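Local coordinates for protein rifin (Plasmodium falciparum, PDB 7JZI) that is a variant surface antigen of the malaria parasite's rifin family, here its variable part, and probably engages human immune receptors from the surface of infected red blood cells, at residues B[42-45]-B[46-50]; B[82-85]-B[86-89]; B[120-123]-B[124-127]. All coordinates share one frame; numbering follows the deposited sequence.

Contact 1 (B[42-45]-B[46-50]). Unlike the reference sequence in segment 46-50: Gln49 (reference Asn).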
ATOM      1  N   GLY B  42       0.122  16.367   0.794  1.00116.58           N
ATOM      2  CA  GLY B  42       1.226  17.298   0.880  1.00120.03           C
ATOM      3  C   GLY B  42       2.313  16.911   1.858  1.00112.57           C
ATOM      4  O   GLY B  42       3.127  17.764   2.233  1.00118.07           O
ATOM      5  N   ILE B  43       2.357  15.647   2.280  1.00117.33           N
ATOM      6  CA  ILE B  43       3.354  15.219   3.255  1.00117.14           C
ATOM      7  C   ILE B  43       4.761  15.447   2.722  1.00117.36           C
ATOM      8  O   ILE B  43       5.664  15.851   3.463  1.00131.10           O
ATOM      9  CB  ILE B  43       3.125  13.752   3.651  1.00113.06           C
ATOM     10  CG1 ILE B  43       1.740  13.592   4.272  1.00121.38           C
ATOM     11  CG2 ILE B  43       4.161  13.335   4.645  1.00117.33           C
ATOM     12  CD1 ILE B  43       1.312  12.153   4.474  1.00122.49           C
ATOM     13  N   PHE B  44       4.971  15.193   1.432  1.00119.83           N
ATOM     14  CA  PHE B  44       6.306  15.329   0.858  1.00131.50           C
ATOM     15  C   PHE B  44       6.804  16.764   0.970  1.00129.16           C
ATOM     16  O   PHE B  44       7.938  17.007   1.399  1.00132.61           O
ATOM     17  CB  PHE B  44       6.292  14.873  -0.602  1.00129.64           C
ATOM     18  CG  PHE B  44       7.543  15.218  -1.362  1.00118.84           C
ATOM     19  CD1 PHE B  44       7.498  16.122  -2.412  1.00135.26           C
ATOM     20  CD2 PHE B  44       8.760  14.646  -1.028  1.00107.44           C
ATOM     21  CE1 PHE B  44       8.642  16.452  -3.118  1.00131.09           C
ATOM     22  CE2 PHE B  44       9.909  14.966  -1.736  1.00128.47           C
ATOM     23  CZ  PHE B  44       9.850  15.872  -2.780  1.00130.63           C
ATOM     24  N   ASN B  45       6.012  17.689   0.439  1.00116.94           N
ATOM     25  CA  ASN B  45       6.453  19.100   0.449  1.00122.34           C
ATOM     26  C   ASN B  45       6.690  19.477   1.908  1.00129.60           C
ATOM     27  O   ASN B  45       7.654  20.193   2.188  1.00131.28           O
ATOM     28  CB  ASN B  45       5.462  20.002  -0.283  1.00108.36           C
ATOM     29  CG  ASN B  45       5.578  19.905  -1.787  1.00113.06           C
ATOM     30  OD1 ASN B  45       6.611  19.495  -2.309  1.00133.23           O
ATOM     31  ND2 ASN B  45       4.530  20.294  -2.493  1.00 98.71           N
ATOM     32  N   SER B  46       5.847  18.980   2.805  1.00122.13           N
ATOM     33  CA  SER B  46       5.990  19.408   4.214  1.00125.87           C
ATOM     34  C   SER B  46       7.345  18.950   4.731  1.00134.13           C
ATOM     35  O   SER B  46       8.024  19.748   5.389  1.00145.80           O
ATOM     36  CB  SER B  46       4.886  18.873   5.071  1.00128.05           C
ATOM     37  OG  SER B  46       5.234  17.616   5.627  1.00139.46           O
ATOM     38  N   PHE B  47       7.728  17.714   4.421  1.00141.18           N
ATOM     39  CA  PHE B  47       8.990  17.186   4.987  1.00141.15           C
ATOM     40  C   PHE B  47      10.133  18.031   4.449  1.00142.51           C
ATOM     41  O   PHE B  47      11.034  18.398   5.217  1.00144.41           O
ATOM     42  CB  PHE B  47       9.205  15.738   4.560  1.00134.42           C
ATOM     43  CG  PHE B  47      10.433  15.085   5.137  1.00132.00           C
ATOM     44  CD1 PHE B  47      10.404  14.526   6.403  1.00141.68           C
ATOM     45  CD2 PHE B  47      11.609  15.022   4.411  1.00131.47           C
ATOM     46  CE1 PHE B  47      11.530  13.922   6.934  1.00149.53           C
ATOM     47  CE2 PHE B  47      12.736  14.421   4.945  1.00143.66           C
ATOM     48  CZ  PHE B  47      12.692  13.873   6.203  1.00139.77           C
ATOM     49  N   VAL B  48      10.075  18.338   3.158  1.00136.94           N
ATOM     50  CA  VAL B  48      11.224  19.073   2.569  1.00146.13           C
ATOM     51  C   VAL B  48      11.333  20.455   3.221  1.00158.48           C
ATOM     52  O   VAL B  48      12.466  20.873   3.504  1.00168.87           O
ATOM     53  CB  VAL B  48      11.213  19.099   1.030  1.00144.17           C
ATOM     54  CG1 VAL B  48      11.059  17.705   0.449  1.00140.22           C
ATOM     55  CG2 VAL B  48      10.185  20.047   0.441  1.00143.85           C
ATOM     56  N   GLN B  49      10.205  21.128   3.465  1.00155.56           N
ATOM     57  CA  GLN B  49      10.232  22.456   4.139  1.00152.94           C
ATOM     58  C   GLN B  49      10.708  22.354   5.593  1.00156.99           C
ATOM     59  O   GLN B  49      11.414  23.274   6.030  1.00169.20           O
ATOM     60  CB  GLN B  49       8.919  23.216   3.971  1.00 30.00           C
ATOM     61  CG  GLN B  49       8.640  23.599   2.526  1.00 30.00           C
ATOM     62  CD  GLN B  49       7.497  24.574   2.401  1.00 30.00           C
ATOM     63  OE1 GLN B  49       6.940  25.038   3.394  1.00 30.00           O
ATOM     64  NE2 GLN B  49       7.140  24.899   1.168  1.00 30.00           N
ATOM     65  N   ASN B  50      10.333  21.307   6.326  1.00149.90           N
ATOM     66  CA  ASN B  50      10.678  21.273   7.774  1.00147.14           C
ATOM     67  C   ASN B  50      12.024  20.589   8.080  1.00159.72           C
ATOM     68  O   ASN B  50      12.402  20.625   9.262  1.00164.38           O
ATOM     69  CB  ASN B  50       9.498  20.798   8.623  1.00149.45           C
ATOM     70  CG  ASN B  50       8.305  21.724   8.545  1.00150.14           C
ATOM     71  OD1 ASN B  50       8.337  22.728   7.839  1.00150.28           O
ATOM     72  ND2 ASN B  50       7.250  21.395   9.271  1.00141.48           N
TER
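Phe44 and Val48, one helical turn apart, meet because the phenylalanine CG stands anti to its own nitrogen (chi1 169°), while Val48 holds CG1 beside its backbone N and anti to the carbonyl carbon (chi1 -52°). This methyl lies over one face of the ring, its CG1 4.1 Å from the ring centroid of Phe44 in a CH-pi contact, with Phe44 CE2 the ring atom nearest to Val48 CG1 at 3.7 Å. An aromatic followed four residues on by a beta-branched residue suits the spot, since the valine offers a methyl close to the backbone that can cover the flat face.

On another side of the helix the Ser46 hydroxyl turns back to the chain, with its OG donating to Ile43 O over 2.8 Å. Phe47 N also donates to Ile43 O, at 2.9 Å, and both donors come from one face of the carbonyl plane. Before it, Gly42 occupies the N-cap position with a positive phi, which glycine tolerates easily; Ser46 N donates to Gly42 O at 3.0 Å. The next turn closes with Gln49 N on Asn45 O.

Beyond the segments, Phe47 meets His52 with ring planes at about 90° and packs on Met24, while Ile43 rests on Leu59 and Ala62. The short helix 43-50 thus lies against helices 8-33 and 56-70 by its apolar face. Its chemistry is divided accordingly: aromatic and aliphatic groups hold it to the bundle, and a serine hydroxyl shares an early backbone acceptor, so the hydroxyl finds its acceptor within the helix.

Contact 2 (B[82-85]-B[86-89])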
ATOM      1  N   CYS B  82       0.077   4.094  -6.905  1.00 76.49           N
ATOM      2  CA  CYS B  82      -0.281   2.675  -6.730  1.00 87.02           C
ATOM      3  C   CYS B  82       0.748   1.741  -7.378  1.00 95.60           C
ATOM      4  O   CYS B  82       0.981   0.672  -6.808  1.00 91.13           O
ATOM      5  CB  CYS B  82      -1.718   2.472  -7.177  1.00 88.15           C
ATOM      6  SG  CYS B  82      -2.889   3.512  -6.269  1.00 91.79           S
ATOM      7  N   VAL B  83       1.371   2.125  -8.488  1.00 92.40           N
ATOM      8  CA  VAL B  83       2.300   1.207  -9.209  1.00 83.64           C
ATOM      9  C   VAL B  83       3.481   0.837  -8.314  1.00 87.09           C
ATOM     10  O   VAL B  83       4.004  -0.270  -8.469  1.00 84.05           O
ATOM     11  CB  VAL B  83       2.760   1.807 -10.547  1.00 87.22           C
ATOM     12  CG1 VAL B  83       3.633   3.035 -10.357  1.00 93.61           C
ATOM     13  CG2 VAL B  83       3.454   0.782 -11.429  1.00 76.62           C
ATOM     14  N   VAL B  84       3.866   1.703  -7.385  1.00 86.20           N
ATOM     15  CA  VAL B  84       5.086   1.446  -6.567  1.00 97.00           C
ATOM     16  C   VAL B  84       4.903   0.189  -5.713  1.00 95.72           C
ATOM     17  O   VAL B  84       5.912  -0.370  -5.268  1.00 95.96           O
ATOM     18  CB  VAL B  84       5.485   2.668  -5.724  1.00 94.27           C
ATOM     19  CG1 VAL B  84       4.808   2.677  -4.365  1.00105.37           C
ATOM     20  CG2 VAL B  84       6.992   2.764  -5.563  1.00112.59           C
ATOM     21  N   ARG B  85       3.667  -0.246  -5.501  1.00101.00           N
ATOM     22  CA  ARG B  85       3.424  -1.404  -4.613  1.00 82.89           C
ATOM     23  C   ARG B  85       4.169  -2.619  -5.161  1.00 93.88           C
ATOM     24  O   ARG B  85       4.687  -3.397  -4.355  1.00 88.34           O
ATOM     25  CB  ARG B  85       1.926  -1.685  -4.527  1.00 83.81           C
ATOM     26  CG  ARG B  85       1.223  -1.019  -3.356  1.00 91.75           C
ATOM     27  CD  ARG B  85      -0.267  -1.284  -3.422  1.00 71.73           C
ATOM     28  NE  ARG B  85      -0.931  -0.971  -2.169  1.00 81.86           N
ATOM     29  CZ  ARG B  85      -2.244  -0.981  -1.996  1.00 91.91           C
ATOM     30  NH1 ARG B  85      -2.759  -0.689  -0.816  1.00 69.42           N
ATOM     31  NH2 ARG B  85      -3.040  -1.283  -3.003  1.00110.72           N
ATOM     32  N   GLU B  86       4.228  -2.779  -6.480  1.00 99.27           N
ATOM     33  CA  GLU B  86       4.853  -3.996  -7.054  1.00 96.99           C
ATOM     34  C   GLU B  86       6.307  -4.056  -6.607  1.00100.56           C
ATOM     35  O   GLU B  86       6.780  -5.151  -6.280  1.00 99.99           O
ATOM     36  CB  GLU B  86       4.803  -3.951  -8.577  1.00102.77           C
ATOM     37  CG  GLU B  86       3.402  -4.050  -9.145  1.00123.35           C
ATOM     38  CD  GLU B  86       3.336  -3.870 -10.652  1.00142.61           C
ATOM     39  OE1 GLU B  86       4.290  -3.305 -11.220  1.00147.34           O
ATOM     40  OE2 GLU B  86       2.334  -4.301 -11.253  1.00155.47           O
ATOM     41  N   LYS B  87       6.982  -2.915  -6.605  1.00109.27           N
ATOM     42  CA  LYS B  87       8.392  -2.856  -6.159  1.00 95.05           C
ATOM     43  C   LYS B  87       8.460  -3.219  -4.680  1.00 95.71           C
ATOM     44  O   LYS B  87       9.429  -3.869  -4.282  1.00 97.42           O
ATOM     45  CB  LYS B  87       8.946  -1.465  -6.468  1.00104.48           C
ATOM     46  CG  LYS B  87       8.530  -0.922  -7.829  1.00 96.10           C
ATOM     47  CD  LYS B  87       9.177   0.392  -8.200  1.00118.56           C
ATOM     48  CE  LYS B  87       8.746   0.882  -9.567  1.00127.92           C
ATOM     49  NZ  LYS B  87       9.494   2.091  -9.985  1.00106.04           N
ATOM     50  N   LEU B  88       7.473  -2.788  -3.901  1.00 98.31           N
ATOM     51  CA  LEU B  88       7.469  -3.053  -2.443  1.00 87.85           C
ATOM     52  C   LEU B  88       7.376  -4.555  -2.199  1.00 91.71           C
ATOM     53  O   LEU B  88       7.893  -5.012  -1.178  1.00 90.38           O
ATOM     54  CB  LEU B  88       6.311  -2.301  -1.789  1.00101.60           C
ATOM     55  CG  LEU B  88       6.453  -0.782  -1.722  1.00 99.51           C
ATOM     56  CD1 LEU B  88       5.151  -0.144  -1.268  1.00 84.05           C
ATOM     57  CD2 LEU B  88       7.587  -0.385  -0.791  1.00101.00           C
ATOM     58  N   GLY B  89       6.736  -5.290  -3.102  1.00 98.43           N
ATOM     59  CA  GLY B  89       6.677  -6.754  -2.959  1.00 88.58           C
ATOM     60  C   GLY B  89       5.394  -7.206  -2.311  1.00 89.17           C
ATOM     61  O   GLY B  89       5.281  -8.394  -2.011  1.00108.93           O
TER
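Leu88 N bonds to Val84 O at 3.2 Å, Glu86 N makes an i to i+3 bond to Val83 O from well above the carbonyl plane, and Gly89, at phi 97°, departs from the helix while its N still holds Arg85 O.

The apolar link of the turn runs between Val84 and Leu88, where Val84 CG1 touches Leu88 CD1 at 4.2 Å. Leu88 sets CG beside its own nitrogen and anti to its carbonyl carbon (chi1 -71°), which lays the branched end back along the preceding turn, with CD1 4.0 Å from Arg85 CA. The other methyl of the valine, CG2, faces the lysine chain, 4.2 Å from Lys87 CD, and the two side chains cross at about a right angle. An extended aliphatic stem lets Lys87 graze the valine while the residue as a whole stays exposed. Glu86 only skims Val83, its OE1 4.2 Å from Val83 CG2.

The extended Arg85 chain carries its guanidinium to another protein. Its NH2 is hydrogen-bonded to the backbone of that chain, and the guanidinium also makes a cation-pi contact with an aromatic side chain there; within the rifin the side chain also touches Met67 and Cys71. Leu88 in turn rests on Ala104 and Val108 of helix 101-127.

Glycine suits position 89 because its backbone has a positive phi that side-chain-bearing residues rarely adopt. The arrangement is that of a very short helix 84-88 ended by a glycine, preceded by Cys82, whose disulfide to Cys71 ties the segment to the loop after helix 56-70, and presenting an arginine at a protein-protein interface.

Contact 3 (B[120-123]-B[124-127])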
ATOM      1  N   ALA B 120      26.334  11.395   5.662  1.00175.59           N
ATOM      2  CA  ALA B 120      26.542  12.604   6.449  1.00170.91           C
ATOM      3  C   ALA B 120      27.729  12.480   7.381  1.00170.75           C
ATOM      4  O   ALA B 120      28.331  13.500   7.733  1.00173.31           O
ATOM      5  CB  ALA B 120      25.293  12.927   7.263  1.00172.18           C
ATOM      6  N   GLU B 121      28.104  11.254   7.756  1.00167.58           N
ATOM      7  CA  GLU B 121      29.234  11.107   8.664  1.00164.79           C
ATOM      8  C   GLU B 121      30.530  11.537   7.991  1.00171.89           C
ATOM      9  O   GLU B 121      31.396  12.128   8.646  1.00169.91           O
ATOM     10  CB  GLU B 121      29.365   9.653   9.141  1.00159.31           C
ATOM     11  CG  GLU B 121      28.311   9.193  10.112  1.00166.07           C
ATOM     12  CD  GLU B 121      28.567   7.772  10.587  1.00165.38           C
ATOM     13  OE1 GLU B 121      29.558   7.159  10.127  1.00162.24           O
ATOM     14  OE2 GLU B 121      27.784   7.265  11.418  1.00156.88           O
ATOM     15  N   ALA B 122      30.660  11.275   6.685  1.00167.18           N
ATOM     16  CA  ALA B 122      31.851  11.667   5.937  1.00166.08           C
ATOM     17  C   ALA B 122      31.960  13.181   5.793  1.00174.94           C
ATOM     18  O   ALA B 122      33.048  13.741   5.958  1.00178.39           O
ATOM     19  CB  ALA B 122      31.858  10.987   4.570  1.00168.95           C
ATOM     20  N   LEU B 123      30.868  13.866   5.462  1.00174.58           N
ATOM     21  CA  LEU B 123      31.007  15.309   5.311  1.00179.08           C
ATOM     22  C   LEU B 123      30.954  16.045   6.648  1.00176.69           C
ATOM     23  O   LEU B 123      31.238  17.247   6.685  1.00177.68           O
ATOM     24  CB  LEU B 123      29.959  15.862   4.328  1.00171.52           C
ATOM     25  CG  LEU B 123      30.251  15.451   2.868  1.00169.47           C
ATOM     26  CD1 LEU B 123      29.513  16.332   1.876  1.00155.42           C
ATOM     27  CD2 LEU B 123      31.749  15.451   2.558  1.00166.56           C
ATOM     28  N   SER B 124      30.580  15.375   7.743  1.00179.44           N
ATOM     29  CA  SER B 124      30.814  15.966   9.054  1.00177.64           C
ATOM     30  C   SER B 124      32.310  16.077   9.320  1.00178.17           C
ATOM     31  O   SER B 124      32.782  17.071   9.897  1.00177.42           O
ATOM     32  CB  SER B 124      30.134  15.121  10.135  1.00170.13           C
ATOM     33  OG  SER B 124      28.729  15.258  10.023  1.00160.47           O
ATOM     34  N   GLU B 125      33.076  15.038   8.931  1.00181.99           N
ATOM     35  CA  GLU B 125      34.498  15.023   9.279  1.00180.06           C
ATOM     36  C   GLU B 125      35.300  15.775   8.238  1.00180.63           C
ATOM     37  O   GLU B 125      36.217  16.502   8.599  1.00179.72           O
ATOM     38  CB  GLU B 125      35.117  13.616   9.455  1.00171.20           C
ATOM     39  CG  GLU B 125      35.541  12.855   8.179  1.00178.31           C
ATOM     40  CD  GLU B 125      35.275  11.350   8.366  1.00187.33           C
ATOM     41  OE1 GLU B 125      36.035  10.795   9.179  1.00191.01           O
ATOM     42  OE2 GLU B 125      34.595  10.739   7.496  1.00187.28           O
ATOM     43  N   THR B 126      34.848  15.733   6.981  1.00181.74           N
ATOM     44  CA  THR B 126      35.510  16.395   5.855  1.00184.43           C
ATOM     45  C   THR B 126      35.746  17.889   6.076  1.00185.60           C
ATOM     46  O   THR B 126      36.876  18.360   5.893  1.00179.65           O
ATOM     47  CB  THR B 126      34.676  16.155   4.592  1.00180.43           C
ATOM     48  OG1 THR B 126      34.405  14.747   4.472  1.00178.53           O
ATOM     49  CG2 THR B 126      35.406  16.633   3.342  1.00169.05           C
ATOM     50  N   THR B 127      34.729  18.628   6.531  1.00190.07           N
ATOM     51  CA  THR B 127      34.872  20.075   6.682  1.00191.23           C
ATOM     52  C   THR B 127      36.007  20.433   7.644  1.00195.36           C
ATOM     53  O   THR B 127      36.869  21.260   7.318  1.00195.50           O
ATOM     54  CB  THR B 127      33.551  20.690   7.148  1.00180.92           C
ATOM     55  OG1 THR B 127      32.591  20.650   6.086  1.00176.33           O
ATOM     56  CG2 THR B 127      33.755  22.157   7.547  1.00177.24           C
TER
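Ala120 O is gripped twice by a single residue, Ser124, which gives it both its amide and its hydroxyl. Ser124 N lies 2.9 Å from Ala120 O, the ordinary helical bond, while Ser124 OG, also 2.9 Å from Ala120 O, comes from the opposite face of the carbonyl plane, 36° out of it. The hydroxyl gets there because OG stands beside the serine's own nitrogen and anti to its carbonyl carbon (chi1 -70°), which points it back down the helix. Serine suits the place: its side chain is short enough to loop onto the preceding turn, so its hydroxyl finds an acceptor there without help from a distant residue.

On another flank Leu123 and Thr126 lie side by side and point the same way. The leucine CD2 branch does the touching, 3.6 Å from Thr126 CB and 3.9 Å from Thr126 CG2, so that the CD2 methyl lies alongside the threonine's CB and CG2. The pair packs modestly, though the placing of the threonine hydroxyl is doubtful.

Glu125 bends at its second torsion (chi2 -144°), bringing its carboxylate back over the previous turn. There OE2 comes near Ala122, 3.3 Å from Ala122 CA and 4.0 Å from Ala122 CB, the alanine's methyl being small. Glu121 lies one turn earlier, and its OE1 is 6.7 Å from Glu125 OE2; with like charges at that separation the two acids probably repel each other mildly. Their backbone link, Glu125 N to Glu121 O, is weak at 3.4 Å.

Chemically, then, this end of helix 101-127 relies on local bonds: a serine doubles the hold on one carbonyl, a leucine-threonine pair adds modest packing, and the two acids belong to exposed residues.

In the fold
Each contact is local to one helix and its ends in an all-helical chain, and the three follow each other in sequence without touching. Contact 1 is on the short helix 43-50; its centre is about 22 Å from that of contact 2 and about 25 Å from that of contact 3. Contacts 2 and 3 stand on opposite sides of the chain's centre, about 34 Å apart between centres, yet helix 101-127 joins them: residues near its start pack on contact 2, and its last turns form contact 3. Of the three, contact 2 alone meets the other protein; its Arg85 side chain is about 13 Å from the platinum ion bound at Met98 and Lys100.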